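Local coordinates for histidine kinase (PDB 3LI9), which forms the extracellular sensor domain of a membrane-bound protein that is probably a histidine kinase, passing phosphate from ATP to a protein histidine, at residues S228-G233 / S262-V267; C45-Y50 / D82-R87; I61-L66 / G112-E117. All blocks are in the same frame, centred on the assembly; numbering follows the deposited sequence.

Contact 1: residues S228-G233 / S262-V267; sequences SDIREG and SFVLVV
Ile-230, in the last turn of helix 221-231, lays its side chain over Ser-262 near the start of strand 261-268. The evidence is van der Waals contact of isoleucine carbons with both side-chain atoms of one small residue: Ile-230 CG1 stands 3.5 Å from Ser-262 OG, Ile-230 CG2 lies 3.7 Å from Ser-262 CB, and the end methyl Ile-230 CD1 is 3.8 Å from Ser-262 OG. With CG1 anti to the carbonyl carbon (chi1 -73°), both branches rest on the serine CB while CD1 runs on along the strand to a looser apolar contact with Val-264, where Ile-230 CD1 and Val-264 CG2 are 4.5 Å apart. The whole interface buries 106 Å², nearly all of it on Ile-230 and Ser-262.

This is helix-on-sheet packing in the PDC fold of the sensor domain: strand 261-268 is an inner strand of a four-stranded antiparallel sheet, and helix 13-48 touches Phe-263 and Leu-265 of the same strand. Tyr-253 on the adjacent strand and Leu-215 also touch Ile-230. Cutting this side chain back to an alanine removes both branches and would probably leave Ser-262 without most of its cover from the helix.

The polar groups find partners outside the pair. Ser-262 OG makes a weak hydrogen bond to Glu-254 O, and Asp-229 OD2 is hydrogen-bonded to Tyr-253 OH, a second tie between helix and sheet. Just past Ile-230 the helix closes in a Schellman motif: Gly-233 has positive phi (68°), and Gly-233 N bonds to Ile-230 O at 3.0 Å.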
# COMPACT_ATOMS: atom_id res chain seq x y z
N SER A 228 16.07 -2.70 9.60
CA SER A 228 16.00 -1.43 10.38
C SER A 228 16.15 -0.21 9.48
O SER A 228 15.44 0.77 9.68
CB SER A 228 17.14 -1.35 11.42
OG SER A 228 16.91 -2.32 12.40
N ASP A 229 17.08 -0.28 8.54
CA ASP A 229 17.29 0.80 7.53
C ASP A 229 16.05 1.02 6.67
O ASP A 229 15.60 2.15 6.48
CB ASP A 229 18.42 0.44 6.62
CG ASP A 229 19.83 0.69 7.29
OD1 ASP A 229 19.85 1.15 8.45
OD2 ASP A 229 20.84 0.45 6.60
N ILE A 230 15.50 -0.10 6.16
CA ILE A 230 14.22 0.02 5.41
C ILE A 230 13.08 0.70 6.17
O ILE A 230 12.29 1.47 5.61
CB ILE A 230 13.86 -1.45 4.98
CG1 ILE A 230 14.81 -1.84 3.87
CG2 ILE A 230 12.40 -1.55 4.56
CD1 ILE A 230 14.84 -3.39 3.52
N ARG A 231 12.93 0.38 7.46
CA ARG A 231 11.91 0.95 8.31
C ARG A 231 12.06 2.51 8.35
O ARG A 231 11.03 3.24 8.32
CB ARG A 231 12.05 0.36 9.71
CG ARG A 231 11.09 0.90 10.72
CD ARG A 231 9.66 0.53 10.47
NE ARG A 231 8.87 1.15 11.52
CZ ARG A 231 8.34 2.37 11.47
NH1 ARG A 231 8.40 3.13 10.38
NH2 ARG A 231 7.66 2.81 12.52
N GLU A 232 13.30 2.97 8.30
CA GLU A 232 13.58 4.42 8.33
C GLU A 232 13.64 5.06 6.93
O GLU A 232 13.99 6.24 6.79
CB GLU A 232 14.94 4.67 9.04
CG GLU A 232 14.94 4.25 10.50
CD GLU A 232 16.32 4.41 11.18
OE1 GLU A 232 17.31 3.74 10.77
OE2 GLU A 232 16.42 5.21 12.13
N GLY A 233 13.37 4.28 5.88
CA GLY A 233 13.49 4.78 4.52
C GLY A 233 14.87 5.11 3.98
O GLY A 233 15.03 6.02 3.16
N SER A 262 10.52 -0.84 0.20
CA SER A 262 11.87 -0.93 -0.28
C SER A 262 11.96 -1.92 -1.43
O SER A 262 11.31 -2.98 -1.32
CB SER A 262 12.86 -1.35 0.88
OG SER A 262 14.22 -1.25 0.43
N PHE A 263 12.80 -1.62 -2.44
CA PHE A 263 13.06 -2.58 -3.48
C PHE A 263 14.44 -3.19 -3.18
O PHE A 263 15.39 -2.45 -2.91
CB PHE A 263 13.08 -1.86 -4.89
CG PHE A 263 13.42 -2.84 -6.01
CD1 PHE A 263 12.42 -3.55 -6.64
CD2 PHE A 263 14.76 -3.03 -6.37
CE1 PHE A 263 12.75 -4.47 -7.68
CE2 PHE A 263 15.09 -3.95 -7.43
CZ PHE A 263 14.07 -4.63 -8.06
N VAL A 264 14.52 -4.53 -3.21
CA VAL A 264 15.75 -5.23 -2.81
C VAL A 264 16.27 -6.07 -3.97
O VAL A 264 15.53 -6.85 -4.61
CB VAL A 264 15.49 -6.14 -1.58
CG1 VAL A 264 16.81 -6.76 -1.09
CG2 VAL A 264 14.85 -5.37 -0.47
N LEU A 265 17.54 -5.90 -4.29
CA LEU A 265 18.17 -6.75 -5.28
C LEU A 265 19.16 -7.65 -4.54
O LEU A 265 19.93 -7.15 -3.67
CB LEU A 265 19.05 -5.93 -6.24
CG LEU A 265 18.59 -5.33 -7.52
CD1 LEU A 265 19.82 -4.67 -8.22
CD2 LEU A 265 17.88 -6.34 -8.42
N VAL A 266 19.13 -8.94 -4.86
CA VAL A 266 20.00 -9.89 -4.15
C VAL A 266 20.99 -10.43 -5.21
O VAL A 266 20.57 -10.97 -6.22
CB VAL A 266 19.21 -11.06 -3.52
CG1 VAL A 266 20.15 -12.11 -2.90
CG2 VAL A 266 18.23 -10.55 -2.45
N VAL A 267 22.28 -10.18 -4.99
CA VAL A 267 23.28 -10.46 -6.01
C VAL A 267 24.41 -11.28 -5.36
O VAL A 267 24.98 -10.83 -4.35
CB VAL A 267 23.97 -9.17 -6.44
CG1 VAL A 267 24.91 -9.48 -7.56
CG2 VAL A 267 22.99 -8.10 -6.95

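Contact 2: residues C45-Y50 / D82-R87; sequences CTMAEY and DAFDGR
Met-47, modelled as selenomethionine, is the first residue of 45-50 to touch the loop 82-87: its SE atom lies at the edge of the Phe-84 ring, 4.4 Å from Phe-84 CE1. Its methyl turns the other way, with Met-47 CE lying 4.1 Å above the plane of the Tyr-50 ring, toward the rim.

Tyr-50 follows, where the chain has left the helix. With CG anti to the backbone N (chi1 179°), Phe-84 carries its ring toward Tyr-50, and the two meet rim to rim: Tyr-50 CE2 is 3.7 Å from Phe-84 CZ, and Tyr-50 CD2 equally close to Phe-84 CE1. Each touches the other at its edge, near the ring plane, with centroids 6.0 Å apart and planes at 39°, so neither lies over the other's face. On the backbone side of the ring pair one water bridges the two carbonyls, donating to Tyr-50 O at 2.6 Å and to Phe-84 O at 2.8 Å. At its far end Tyr-50 OH is hydrogen-bonded to Glu-57.

The pair sits at the C-terminal end of helix 13-48 in the Cache domain. Phe-84 also meets Phe-103, forms an edge-to-face pair with Tyr-79 of strand 74-79 and touches Ala-58 of helix 55-67, while Met-47 reaches Leu-77 and, on strand 148-159, Ile-157.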
# COMPACT_ATOMS: atom_id res chain seq x y z
N CYS A 45 -10.14 16.09 -1.52
CA CYS A 45 -10.26 17.60 -1.78
C CYS A 45 -11.68 17.89 -2.25
O CYS A 45 -12.31 18.87 -1.84
CB CYS A 45 -9.30 18.06 -2.88
SG CYS A 45 -7.64 18.08 -2.40
N THR A 46 -12.14 17.08 -3.20
CA THR A 46 -13.43 17.28 -3.80
C THR A 46 -14.50 17.14 -2.72
O THR A 46 -15.39 17.99 -2.63
CB THR A 46 -13.66 16.28 -4.88
OG1 THR A 46 -12.58 16.45 -5.83
CG2 THR A 46 -15.00 16.48 -5.54
N MSE A 47 -14.49 16.01 -2.00
CA MSE A 47 -15.50 15.82 -0.96
C MSE A 47 -15.48 16.89 0.10
O MSE A 47 -16.57 17.19 0.67
CB MSE A 47 -15.37 14.49 -0.32
CG MSE A 47 -15.69 13.29 -1.22
SE MSE A 47 -17.72 13.42 -1.66
CE MSE A 47 -17.21 13.88 -3.18
N ALA A 48 -14.33 17.44 0.41
CA ALA A 48 -14.22 18.53 1.38
C ALA A 48 -15.05 19.75 0.96
O ALA A 48 -15.49 20.50 1.81
CB ALA A 48 -12.73 18.92 1.67
N GLU A 49 -15.28 19.94 -0.32
CA GLU A 49 -16.05 21.07 -0.87
C GLU A 49 -17.43 20.70 -1.31
O GLU A 49 -18.14 21.51 -1.87
CB GLU A 49 -15.30 21.72 -2.06
CG GLU A 49 -13.93 22.29 -1.62
CD GLU A 49 -14.01 23.53 -0.79
OE1 GLU A 49 -15.09 24.20 -0.71
OE2 GLU A 49 -12.99 23.87 -0.18
N TYR A 50 -17.83 19.46 -1.14
CA TYR A 50 -19.09 18.96 -1.62
C TYR A 50 -20.28 19.27 -0.70
O TYR A 50 -20.77 18.43 0.06
CB TYR A 50 -18.99 17.44 -1.73
CG TYR A 50 -20.04 16.78 -2.55
CD1 TYR A 50 -20.27 17.16 -3.87
CD2 TYR A 50 -20.83 15.74 -2.00
CE1 TYR A 50 -21.24 16.48 -4.64
CE2 TYR A 50 -21.74 15.08 -2.76
CZ TYR A 50 -21.95 15.44 -4.07
OH TYR A 50 -22.86 14.74 -4.81
N ASP A 82 -22.88 12.35 11.22
CA ASP A 82 -23.58 13.47 10.65
C ASP A 82 -22.71 14.46 9.84
O ASP A 82 -23.20 15.51 9.44
CB ASP A 82 -24.33 14.22 11.76
CG ASP A 82 -25.65 13.56 12.08
OD1 ASP A 82 -26.25 12.89 11.22
OD2 ASP A 82 -26.08 13.67 13.22
N ALA A 83 -21.49 14.04 9.51
CA ALA A 83 -20.47 14.96 8.88
C ALA A 83 -20.62 15.13 7.37
O ALA A 83 -20.10 16.10 6.78
CB ALA A 83 -19.01 14.67 9.30
N PHE A 84 -21.33 14.22 6.69
CA PHE A 84 -21.54 14.35 5.27
C PHE A 84 -22.70 15.30 4.98
O PHE A 84 -22.59 16.16 4.10
CB PHE A 84 -21.90 12.98 4.62
CG PHE A 84 -22.14 13.08 3.13
CD1 PHE A 84 -21.03 13.29 2.26
CD2 PHE A 84 -23.40 12.93 2.59
CE1 PHE A 84 -21.24 13.44 0.90
CE2 PHE A 84 -23.66 13.01 1.21
CZ PHE A 84 -22.55 13.24 0.36
N ASP A 85 -23.81 15.13 5.72
CA ASP A 85 -25.05 15.82 5.38
C ASP A 85 -26.00 16.11 6.54
O ASP A 85 -27.09 16.56 6.31
CB ASP A 85 -25.80 15.09 4.27
CG ASP A 85 -26.29 13.65 4.68
OD1 ASP A 85 -26.15 13.28 5.84
OD2 ASP A 85 -26.90 12.96 3.83
N GLY A 86 -25.57 15.83 7.76
CA GLY A 86 -26.38 16.05 8.96
C GLY A 86 -27.58 15.12 9.04
O GLY A 86 -28.48 15.36 9.88
N ARG A 87 -27.62 14.06 8.21
CA ARG A 87 -28.87 13.26 8.08
C ARG A 87 -28.68 11.72 8.21
O ARG A 87 -29.39 10.97 7.58
CB ARG A 87 -29.56 13.58 6.76
CG ARG A 87 -30.14 15.06 6.71
CD ARG A 87 -31.24 15.20 5.63
NE ARG A 87 -30.89 14.55 4.36
CZ ARG A 87 -31.49 13.48 3.81
NH1 ARG A 87 -32.52 12.87 4.40
NH2 ARG A 87 -31.06 12.98 2.66
O HOH W 1 -20.80 16.73 2.06

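Contact 3: residues I61-L66 / G112-E117; sequences IIKRIL and GPVIIE
Lys-63 and Leu-66, one turn apart on helix 55-67, face Val-114, just before strand 115-118, and Ile-116 within it. The arrangement is a helix packed against an antiparallel sheet, as belongs to the PDC fold of this extracellular sensor domain; the strand pairs through its backbone with strand 105-108, Ile-115 with Asn-108 and Glu-117 with Tyr-106. The two segments bury 216 Å² between them, and the backbones remain well apart, with the closest CA atoms, those of Lys-63 and Val-114, at 8.0 Å, so direct contact is made by side chains.

Apolar contact carries most of the area. One methyl of Val-114 serves two helix residues: Val-114 CG1 is 4.0 Å from Lys-63 CG and 4.2 Å from Leu-66 CD2. It can do so because CG1 is anti to the backbone N (chi1 174°), which turns this branch to the helix. The lysine contributes its aliphatic chain, leaving CA with CG anti to N and then bending at chi3 (-61°). Beyond that bend Lys-63 CE comes within 3.9 Å of Ile-116 CD1, the outermost methyl of an extended isoleucine, and 4.2 Å of Val-114 CG1. The lysine thus crosses both strand-side residues at a slant. These distances indicate ordinary van der Waals packing, with no sign of compression.

The same side chains continue into the sheet: Ile-116, with Ile-62, touches Cys-107 on strand 105-108, and Leu-66 touches Val-75 on strand 74-79.

The polar link is slight by comparison. A water accepts from Lys-63 NZ and donates to Val-114 O, both weak bonds at 3.4 Å.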
# COMPACT_ATOMS: atom_id res chain seq x y z
N ILE A 61 -19.92 8.74 -7.96
CA ILE A 61 -18.55 9.28 -8.17
C ILE A 61 -17.51 8.20 -7.81
O ILE A 61 -16.57 7.91 -8.61
CB ILE A 61 -18.34 10.56 -7.34
CG1 ILE A 61 -19.13 11.75 -8.01
CG2 ILE A 61 -16.78 10.86 -7.20
CD1 ILE A 61 -19.34 13.00 -7.06
N ILE A 62 -17.65 7.56 -6.64
CA ILE A 62 -16.59 6.59 -6.27
C ILE A 62 -16.68 5.36 -7.16
O ILE A 62 -15.64 4.74 -7.43
CB ILE A 62 -16.61 6.16 -4.79
CG1 ILE A 62 -17.97 5.56 -4.37
CG2 ILE A 62 -16.34 7.41 -3.94
CD1 ILE A 62 -18.01 5.01 -2.83
N LYS A 63 -17.88 5.02 -7.64
CA LYS A 63 -18.03 3.89 -8.59
C LYS A 63 -17.36 4.19 -9.91
O LYS A 63 -16.68 3.30 -10.47
CB LYS A 63 -19.51 3.58 -8.82
CG LYS A 63 -19.73 2.32 -9.68
CD LYS A 63 -21.20 1.90 -9.78
CE LYS A 63 -21.76 1.59 -8.42
NZ LYS A 63 -23.25 1.46 -8.52
N ARG A 64 -17.50 5.44 -10.36
CA ARG A 64 -16.83 5.84 -11.62
C ARG A 64 -15.30 5.78 -11.46
O ARG A 64 -14.58 5.30 -12.34
CB ARG A 64 -17.33 7.22 -12.09
CG ARG A 64 -16.69 7.70 -13.39
CD ARG A 64 -17.16 6.72 -14.51
NE ARG A 64 -16.78 7.25 -15.87
CZ ARG A 64 -17.55 8.13 -16.54
NH1 ARG A 64 -18.66 8.56 -16.04
NH2 ARG A 64 -17.19 8.51 -17.78
N ILE A 65 -14.79 6.29 -10.32
CA ILE A 65 -13.34 6.29 -10.13
C ILE A 65 -12.86 4.82 -10.10
O ILE A 65 -11.81 4.49 -10.62
CB ILE A 65 -13.02 7.02 -8.80
CG1 ILE A 65 -13.29 8.52 -8.96
CG2 ILE A 65 -11.50 6.78 -8.39
CD1 ILE A 65 -13.14 9.30 -7.65
N LEU A 66 -13.59 3.90 -9.46
CA LEU A 66 -13.17 2.50 -9.45
C LEU A 66 -13.14 1.93 -10.88
O LEU A 66 -12.16 1.34 -11.29
CB LEU A 66 -14.14 1.69 -8.56
CG LEU A 66 -13.88 0.18 -8.63
CD1 LEU A 66 -12.50 -0.05 -7.93
CD2 LEU A 66 -14.97 -0.50 -7.82
N GLY A 112 -15.78 -9.95 -7.12
CA GLY A 112 -15.96 -10.01 -8.58
C GLY A 112 -16.78 -8.88 -9.21
O GLY A 112 -16.26 -8.00 -9.90
N PRO A 113 -18.12 -8.87 -8.99
CA PRO A 113 -18.92 -7.79 -9.59
C PRO A 113 -18.77 -6.49 -8.70
O PRO A 113 -18.37 -6.59 -7.51
CB PRO A 113 -20.36 -8.33 -9.49
CG PRO A 113 -20.33 -9.31 -8.36
CD PRO A 113 -18.93 -9.97 -8.45
N VAL A 114 -19.06 -5.34 -9.24
CA VAL A 114 -18.97 -4.05 -8.47
C VAL A 114 -20.19 -3.94 -7.57
O VAL A 114 -21.33 -4.04 -8.02
CB VAL A 114 -18.91 -2.84 -9.42
CG1 VAL A 114 -18.96 -1.51 -8.68
CG2 VAL A 114 -17.65 -2.95 -10.32
N ILE A 115 -19.95 -3.83 -6.28
CA ILE A 115 -21.03 -3.64 -5.31
C ILE A 115 -20.68 -2.51 -4.34
O ILE A 115 -19.51 -2.07 -4.29
CB ILE A 115 -21.39 -4.89 -4.52
CG1 ILE A 115 -20.33 -5.34 -3.60
CG2 ILE A 115 -21.94 -6.04 -5.50
CD1 ILE A 115 -20.91 -6.34 -2.53
N ILE A 116 -21.70 -1.99 -3.62
CA ILE A 116 -21.36 -0.99 -2.58
C ILE A 116 -21.92 -1.52 -1.31
O ILE A 116 -23.12 -1.83 -1.24
CB ILE A 116 -21.94 0.43 -2.87
CG1 ILE A 116 -21.35 0.93 -4.21
CG2 ILE A 116 -21.60 1.30 -1.65
CD1 ILE A 116 -21.84 2.31 -4.63
N GLU A 117 -21.06 -1.65 -0.31
CA GLU A 117 -21.48 -2.14 1.03
C GLU A 117 -20.86 -1.21 2.06
O GLU A 117 -19.90 -0.54 1.75
CB GLU A 117 -21.01 -3.60 1.27
CG GLU A 117 -19.56 -3.91 1.04
CD GLU A 117 -19.38 -5.42 0.64
OE1 GLU A 117 -18.41 -5.67 -0.11
OE2 GLU A 117 -20.22 -6.35 1.04
O HOH W 2 -22.11 -1.38 -9.95

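How the contacts relate
From the N terminus, helix 13-48 ends inside contact 2, and helix 55-67 then carries the first segment of contact 3. The chain passes through strand 74-79 to 82-87, closing contact 2 over 31 intervening residues, and continues to 112-117, closing contact 3 over 45. These two contacts therefore cross, their segments alternating; their centres are 19 Å apart, and together they tie both helices to the seven-stranded sheet and its loop. Contact 1 follows in series on the opposite side of the chain's centre, joining helix 221-231 to the four-stranded sheet and closing over 28 residues that hold strands 236-241 and 248-256. The long helix 13-48 reaches both regions.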